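PDB 6A6E: cysteine desulfurase from Fervidobacterium islandicum, which probably uses pyridoxal-5'-phosphate to take the sulfur from L-cysteine as an enzyme-bound persulfide, releasing alanine and feeding the Suf system. Local coordinates for residues 135-140 with 151-156; 215-220 with 342-347; 333-338 with 382-387. All coordinates share one frame; numbering follows the deposited sequence.

In the fold
Along the chain interaction 1 closes before interactions 2 and 3 open; the last two interleave, since 333-338 precedes 342-347 and 382-387 follows it. Interaction 1 sets helix 138-147 on edge strand 150-154 of the seven-stranded sheet, and its Ala135 reaches the cofactor pocket. Interactions 2 and 3 share the six-stranded sheet, where strands 345-350 and 332-334 are antiparallel neighbours; the two interaction centres are about 18 Å apart, and His342 and Ser347 of one bond to Pro337 and Tyr335 of the other. Interaction 1 is centred about 21 Å from interaction 2 and 18 Å from interaction 3, which it touches through Ala156 and Val383. Together they span both sheets of this class-V aminotransferase family member.

Interaction 1. Residues 135-140 with 151-156; sequences ANLVPW and VAYITA
Leu137 and Tyr153 meet at nearly a right angle, the branched end of the leucine lying against the hydroxyl end of the ring. Leu137 CG is 3.9 Å from Tyr153 OH, and Leu137 CD1 lies in the ring plane at its edge, 4.0 Å from Tyr153 CE2, so the phenol is met along its rim. The leucine carries CG anti to its backbone nitrogen (chi1 -174°), which extends the branch toward the strand although the CB bond itself points neither to it nor from it. Tyr153 gives its hydroxyl to a hydrogen bond with the backbone oxygen of Phe271 of the second subunit, whose ring also packs edge-to-face with the tyrosine; the polar tip is therefore held at the dimer interface. A second touch of similar size joins Trp140 and Val151: the methyl Val151 CG2 sits 3.8 Å from Trp140 O and 4.2 Å from Trp140 CB. The indole swings away from the strand. Trp140 NE1 donates to Asn136 OD1 at 2.9 Å and nearly straight (168°), in the indole plane but about 42° above the carbonyl plane of the amide. Ser181 OG shares that same amide oxygen, and Glu132 takes Asn136 ND2, so both ends of the amide are held and the indole is fixed in the first turn of the helix. Leu137 is the N-cap residue of helix 138-147, and strand 150-154 follows that helix. With strand 125-129, which pairs in parallel with 150-154, they form a beta-alpha-beta crossover of the large pyridoxal-phosphate-binding domain.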
# COMPACT_ATOMS: atom_id res chain seq x y z
N ALA A 135 -11.33 11.57 3.78
CA ALA A 135 -9.87 11.51 3.49
C ALA A 135 -9.17 12.86 3.40
O ALA A 135 -7.97 13.00 3.72
CB ALA A 135 -9.65 10.78 2.21
N ASN A 136 -9.94 13.86 2.96
CA ASN A 136 -9.48 15.26 2.89
C ASN A 136 -10.17 16.15 3.95
O ASN A 136 -10.31 17.38 3.77
CB ASN A 136 -9.67 15.84 1.48
CG ASN A 136 -8.78 17.07 1.24
OD1 ASN A 136 -7.71 17.18 1.83
ND2 ASN A 136 -9.23 17.97 0.35
N LEU A 137 -10.55 15.55 5.08
CA LEU A 137 -11.22 16.27 6.14
C LEU A 137 -10.70 15.79 7.48
O LEU A 137 -10.10 16.57 8.23
CB LEU A 137 -12.75 16.23 6.00
CG LEU A 137 -13.56 17.09 6.98
CD1 LEU A 137 -14.87 17.53 6.38
CD2 LEU A 137 -13.83 16.37 8.27
N VAL A 138 -10.83 14.51 7.76
CA VAL A 138 -10.43 13.99 9.05
C VAL A 138 -8.96 14.18 9.36
O VAL A 138 -8.66 14.52 10.50
CB VAL A 138 -10.79 12.51 9.23
CG1 VAL A 138 -10.46 12.04 10.64
CG2 VAL A 138 -12.26 12.34 8.92
N PRO A 139 -8.04 14.03 8.39
CA PRO A 139 -6.68 14.28 8.84
C PRO A 139 -6.46 15.72 9.35
O PRO A 139 -5.80 15.92 10.36
CB PRO A 139 -5.82 14.01 7.59
CG PRO A 139 -6.64 13.22 6.66
CD PRO A 139 -8.09 13.55 6.99
N TRP A 140 -7.00 16.69 8.64
CA TRP A 140 -6.88 18.10 9.01
C TRP A 140 -7.53 18.36 10.38
O TRP A 140 -6.90 18.90 11.25
CB TRP A 140 -7.52 18.99 7.93
CG TRP A 140 -6.95 18.80 6.54
CD1 TRP A 140 -7.60 18.24 5.47
CD2 TRP A 140 -5.67 19.19 6.06
NE1 TRP A 140 -6.77 18.19 4.38
CE2 TRP A 140 -5.60 18.82 4.71
CE3 TRP A 140 -4.57 19.81 6.63
CZ2 TRP A 140 -4.45 19.04 3.94
CZ3 TRP A 140 -3.48 20.06 5.86
CH2 TRP A 140 -3.43 19.68 4.54
N VAL A 151 -8.67 24.95 11.18
CA VAL A 151 -9.31 24.53 9.95
C VAL A 151 -10.52 25.43 9.69
O VAL A 151 -11.35 25.64 10.59
CB VAL A 151 -9.77 23.08 10.10
CG1 VAL A 151 -10.47 22.62 8.85
CG2 VAL A 151 -8.55 22.17 10.43
N ALA A 152 -10.66 25.88 8.45
CA ALA A 152 -11.79 26.74 8.02
C ALA A 152 -12.37 26.14 6.77
O ALA A 152 -11.68 25.36 6.09
CB ALA A 152 -11.29 28.14 7.73
N TYR A 153 -13.63 26.45 6.49
CA TYR A 153 -14.33 25.83 5.36
C TYR A 153 -14.88 26.82 4.36
O TYR A 153 -15.38 27.84 4.76
CB TYR A 153 -15.52 25.03 5.87
CG TYR A 153 -15.12 23.83 6.68
CD1 TYR A 153 -14.80 23.94 8.03
CD2 TYR A 153 -15.09 22.58 6.10
CE1 TYR A 153 -14.44 22.83 8.78
CE2 TYR A 153 -14.75 21.48 6.84
CZ TYR A 153 -14.43 21.59 8.17
OH TYR A 153 -14.11 20.45 8.91
N ILE A 154 -14.80 26.51 3.07
CA ILE A 154 -15.61 27.16 2.04
C ILE A 154 -17.00 26.54 2.12
O ILE A 154 -17.11 25.30 2.07
CB ILE A 154 -15.03 26.89 0.67
CG1 ILE A 154 -13.59 27.44 0.58
CG2 ILE A 154 -15.93 27.44 -0.41
CD1 ILE A 154 -12.85 26.91 -0.62
N THR A 155 -18.05 27.36 2.28
CA THR A 155 -19.38 26.78 2.56
C THR A 155 -20.11 26.41 1.29
O THR A 155 -19.87 26.97 0.23
CB THR A 155 -20.27 27.76 3.35
OG1 THR A 155 -20.35 28.94 2.60
CG2 THR A 155 -19.63 28.13 4.64
N ALA A 156 -20.92 25.37 1.38
CA ALA A 156 -21.71 24.91 0.29
C ALA A 156 -23.14 25.39 0.49
O ALA A 156 -23.51 25.70 1.63
CB ALA A 156 -21.73 23.40 0.28

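Interaction 2. Residues 215-220 with 342-347; sequences VPHKKV and HKSLVS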
# COMPACT_ATOMS: atom_id res chain seq x y z
N VAL A 215 -9.60 12.48 -11.66
CA VAL A 215 -8.52 11.99 -12.55
C VAL A 215 -8.95 10.84 -13.44
O VAL A 215 -8.51 10.73 -14.57
CB VAL A 215 -7.24 11.65 -11.71
CG1 VAL A 215 -6.26 10.73 -12.47
CG2 VAL A 215 -6.59 12.94 -11.24
N PRO A 216 -9.83 9.95 -12.95
CA PRO A 216 -10.23 8.83 -13.79
C PRO A 216 -10.98 9.15 -15.09
O PRO A 216 -11.02 8.31 -15.99
CB PRO A 216 -11.21 8.07 -12.88
CG PRO A 216 -10.76 8.38 -11.49
CD PRO A 216 -10.36 9.82 -11.58
N HIS A 217 -11.63 10.29 -15.17
CA HIS A 217 -12.48 10.53 -16.36
C HIS A 217 -12.24 11.89 -17.00
O HIS A 217 -12.87 12.19 -18.02
CB HIS A 217 -13.97 10.44 -16.01
CG HIS A 217 -14.41 11.56 -15.16
ND1 HIS A 217 -14.89 12.74 -15.68
CD2 HIS A 217 -14.43 11.70 -13.81
CE1 HIS A 217 -15.15 13.59 -14.70
NE2 HIS A 217 -14.89 12.98 -13.54
N LYS A 218 -11.33 12.68 -16.45
CA LYS A 218 -11.07 13.94 -17.06
C LYS A 218 -9.60 14.26 -17.11
O LYS A 218 -8.86 14.06 -16.13
CB LYS A 218 -11.80 15.02 -16.29
CG LYS A 218 -11.58 16.38 -16.89
CD LYS A 218 -12.36 17.45 -16.18
CE LYS A 218 -12.66 18.50 -17.18
NZ LYS A 218 -13.18 19.62 -16.38
N LYS A 219 -9.19 14.79 -18.26
CA LYS A 219 -7.84 15.23 -18.44
C LYS A 219 -7.35 16.21 -17.37
O LYS A 219 -8.00 17.21 -17.04
CB LYS A 219 -7.61 15.83 -19.82
CG LYS A 219 -6.14 15.89 -20.15
CD LYS A 219 -5.82 16.70 -21.38
CE LYS A 219 -4.31 16.98 -21.43
NZ LYS A 219 -3.90 17.19 -22.86
N VAL A 220 -6.17 15.90 -16.81
CA VAL A 220 -5.58 16.72 -15.76
C VAL A 220 -4.14 17.07 -16.20
O VAL A 220 -3.35 16.19 -16.56
CB VAL A 220 -5.61 15.99 -14.40
CG1 VAL A 220 -4.72 16.66 -13.36
CG2 VAL A 220 -7.03 15.91 -13.84
N HIS A 342 -21.71 19.20 -13.23
CA HIS A 342 -22.13 17.95 -12.58
C HIS A 342 -21.73 16.80 -13.46
O HIS A 342 -22.21 16.70 -14.58
CB HIS A 342 -23.66 17.95 -12.36
CG HIS A 342 -24.14 16.89 -11.42
ND1 HIS A 342 -25.00 17.17 -10.37
CD2 HIS A 342 -23.91 15.55 -11.37
CE1 HIS A 342 -25.25 16.05 -9.70
NE2 HIS A 342 -24.60 15.06 -10.29
N LYS A 343 -20.82 15.94 -13.01
CA LYS A 343 -20.40 14.81 -13.83
C LYS A 343 -20.29 13.55 -13.03
O LYS A 343 -20.29 13.61 -11.84
CB LYS A 343 -19.02 15.11 -14.45
CG LYS A 343 -19.05 16.28 -15.45
CD LYS A 343 -19.40 15.74 -16.82
CE LYS A 343 -19.67 16.78 -17.92
NZ LYS A 343 -20.68 17.84 -17.59
N SER A 344 -20.29 12.40 -13.71
CA SER A 344 -19.89 11.07 -13.18
C SER A 344 -20.96 10.37 -12.38
O SER A 344 -21.04 9.13 -12.44
CB SER A 344 -18.70 11.13 -12.21
OG SER A 344 -17.59 11.48 -12.89
N LEU A 345 -21.68 11.12 -11.56
CA LEU A 345 -22.54 10.52 -10.56
C LEU A 345 -23.68 11.41 -10.10
O LEU A 345 -23.58 12.64 -10.13
CB LEU A 345 -21.68 10.17 -9.33
CG LEU A 345 -20.98 11.34 -8.60
CD1 LEU A 345 -21.86 11.90 -7.52
CD2 LEU A 345 -19.58 10.98 -8.05
N VAL A 346 -24.74 10.74 -9.61
CA VAL A 346 -25.92 11.37 -9.10
C VAL A 346 -26.29 10.78 -7.78
O VAL A 346 -26.54 9.59 -7.68
CB VAL A 346 -27.10 11.16 -10.10
CG1 VAL A 346 -28.41 11.82 -9.60
CG2 VAL A 346 -26.71 11.82 -11.38
N SER A 347 -26.29 11.62 -6.76
CA SER A 347 -26.74 11.24 -5.45
C SER A 347 -28.20 11.72 -5.34
O SER A 347 -28.51 12.85 -5.78
CB SER A 347 -25.88 11.88 -4.36
OG SER A 347 -24.56 11.23 -4.37
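Next to the cofactor pocket, the loop following strand 206-210 meets the turn that leads into strand 345-350, with His217 and Ser344 at the junction. Ser344 OG lies over one face of the imidazole, 3.1 Å above its plane and displaced toward the rim, where it is 3.2 Å from His217 NE2 and 3.3 Å from His217 CD2. The histidine side chain takes the rotamer with CG between the backbone nitrogen and carbonyl carbon (chi1 69°), which presents the flat of the ring to the serine. Lys343 adds its first methylene: Lys343 CB is 4.2 Å from His217 CE1, and the two side chains cross at about a right angle. Beyond that methylene the lysine bends at chi2 and turns away, its amine reaching the backbone oxygen of Ser340. The contact bridges the two domains of a fold type I enzyme: the large one, which holds the pocket residue Lys236, and the smaller C-terminal one built on the six-stranded sheet. Gln185, a residue of the pyridoxal-phosphate pocket, is placed between the two sides: its OE1 bonds to His217 NE2, while its NE2 makes a weak hydrogen bond to Ser344 OG. Both partners thus serve as second shell to a pocket residue. On the strand side, His342 NE2 donates to Leu345 O at 2.6 Å, in the carbonyl plane but with a bent N-H...O angle of 138°. Its other nitrogen, ND1, is bonded to Pro337 O, so the imidazole is gripped at both nitrogens, once within the turn and once from segment 333-338, which fixes its rotation.

Interaction 3. Residues 333-338 with 382-387; sequences EVYGPI and GVLAKG
Apolar contact carries this meeting: both methyls of Leu384 rest against the root of the Tyr335 side chain. Leu384 CD1 is 4.0 Å from Tyr335 CG, and Leu384 CD2 is 4.1 Å from Tyr335 CB, so the two methyls lie on one side of the tyrosine's CB-CG end while the rest of the ring runs on toward Glu333. Leu384 puts CG anti to its carbonyl carbon (chi1 -57°) and keeps chi2 extended, which carries the branch out to the tyrosine, slanting back toward the start of the helix. The polar interactions lie at the far end of the ring. Tyr335 OH donates to Glu333 OE1 at 2.7 Å, using the anti lone pair of that oxygen, and also accepts from Asn349 ND2; Ser388 OG and the backbone nitrogen of Lys389 bond to the two carboxylate oxygens. The glutamate thereby ties the strand to Ser388 and Lys389, and these several bonds would favour its ionised form. Gly387 approaches only loosely, its O 4.3 Å from Glu333 OE2. Strand 332-334 is an outer strand of the six-stranded sheet, paired with strand 345-350; helix 378-387 packs on Tyr335 through Leu384, while helix 308-327 touches Val334 and Phe271 of the second subunit meets Val383.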
# COMPACT_ATOMS: atom_id res chain seq x y z
N GLU A 333 -35.61 13.13 -5.09
CA GLU A 333 -34.89 14.39 -4.77
C GLU A 333 -33.37 14.19 -5.17
O GLU A 333 -32.75 13.24 -4.71
CB GLU A 333 -35.02 14.69 -3.30
CG GLU A 333 -34.38 15.99 -2.87
CD GLU A 333 -34.69 16.33 -1.42
OE1 GLU A 333 -34.05 15.77 -0.47
OE2 GLU A 333 -35.56 17.25 -1.21
N VAL A 334 -32.83 15.06 -6.03
CA VAL A 334 -31.46 15.00 -6.57
C VAL A 334 -30.56 16.05 -5.89
O VAL A 334 -30.97 17.15 -5.69
CB VAL A 334 -31.46 15.16 -8.09
CG1 VAL A 334 -30.04 15.32 -8.64
CG2 VAL A 334 -32.09 13.94 -8.71
N TYR A 335 -29.34 15.68 -5.51
CA TYR A 335 -28.41 16.65 -4.89
C TYR A 335 -27.34 17.08 -5.85
O TYR A 335 -27.03 16.39 -6.82
CB TYR A 335 -27.86 16.13 -3.54
CG TYR A 335 -28.98 15.53 -2.70
CD1 TYR A 335 -29.85 16.33 -1.99
CD2 TYR A 335 -29.24 14.18 -2.74
CE1 TYR A 335 -30.94 15.81 -1.30
CE2 TYR A 335 -30.29 13.62 -2.04
CZ TYR A 335 -31.18 14.44 -1.36
OH TYR A 335 -32.22 13.85 -0.69
N GLY A 336 -26.76 18.24 -5.59
CA GLY A 336 -25.69 18.76 -6.43
C GLY A 336 -26.19 19.78 -7.46
O GLY A 336 -27.36 20.07 -7.51
N PRO A 337 -25.28 20.34 -8.26
CA PRO A 337 -25.60 21.35 -9.27
C PRO A 337 -26.33 20.74 -10.45
O PRO A 337 -26.10 19.60 -10.83
CB PRO A 337 -24.19 21.83 -9.73
CG PRO A 337 -23.34 20.58 -9.54
CD PRO A 337 -23.83 20.06 -8.22
N ILE A 338 -27.25 21.51 -11.02
CA ILE A 338 -27.97 21.05 -12.21
C ILE A 338 -27.42 21.94 -13.30
O ILE A 338 -28.01 22.94 -13.65
CB ILE A 338 -29.52 21.20 -12.10
CG1 ILE A 338 -30.05 20.66 -10.78
CG2 ILE A 338 -30.18 20.48 -13.28
CD1 ILE A 338 -29.95 19.14 -10.68
N GLY A 382 -25.37 16.81 6.67
CA GLY A 382 -26.05 17.84 7.44
C GLY A 382 -26.39 19.08 6.63
O GLY A 382 -27.44 19.65 6.82
N VAL A 383 -25.48 19.50 5.74
CA VAL A 383 -25.77 20.53 4.77
C VAL A 383 -26.92 20.15 3.85
O VAL A 383 -27.79 20.96 3.59
CB VAL A 383 -24.49 20.88 3.93
CG1 VAL A 383 -24.77 21.89 2.83
CG2 VAL A 383 -23.37 21.35 4.87
N LEU A 384 -26.95 18.94 3.32
CA LEU A 384 -28.04 18.56 2.39
C LEU A 384 -29.44 18.48 3.08
O LEU A 384 -30.49 18.70 2.45
CB LEU A 384 -27.76 17.24 1.70
CG LEU A 384 -26.46 17.14 0.89
CD1 LEU A 384 -26.31 15.73 0.33
CD2 LEU A 384 -26.47 18.13 -0.24
N ALA A 385 -29.43 18.15 4.36
CA ALA A 385 -30.63 18.03 5.13
C ALA A 385 -31.38 19.36 5.15
O ALA A 385 -32.57 19.38 4.92
CB ALA A 385 -30.28 17.58 6.54
N LYS A 386 -30.67 20.47 5.32
CA LYS A 386 -31.31 21.79 5.31
C LYS A 386 -32.05 22.10 4.04
O LYS A 386 -33.10 22.70 4.10
CB LYS A 386 -30.32 22.90 5.62
CG LYS A 386 -29.70 22.85 7.00
CD LYS A 386 -28.84 24.10 7.18
CE LYS A 386 -27.56 23.81 7.95
NZ LYS A 386 -27.85 23.40 9.35
N GLY A 387 -31.56 21.69 2.88
CA GLY A 387 -32.31 21.91 1.65
C GLY A 387 -33.27 20.83 1.21
O GLY A 387 -33.91 20.97 0.18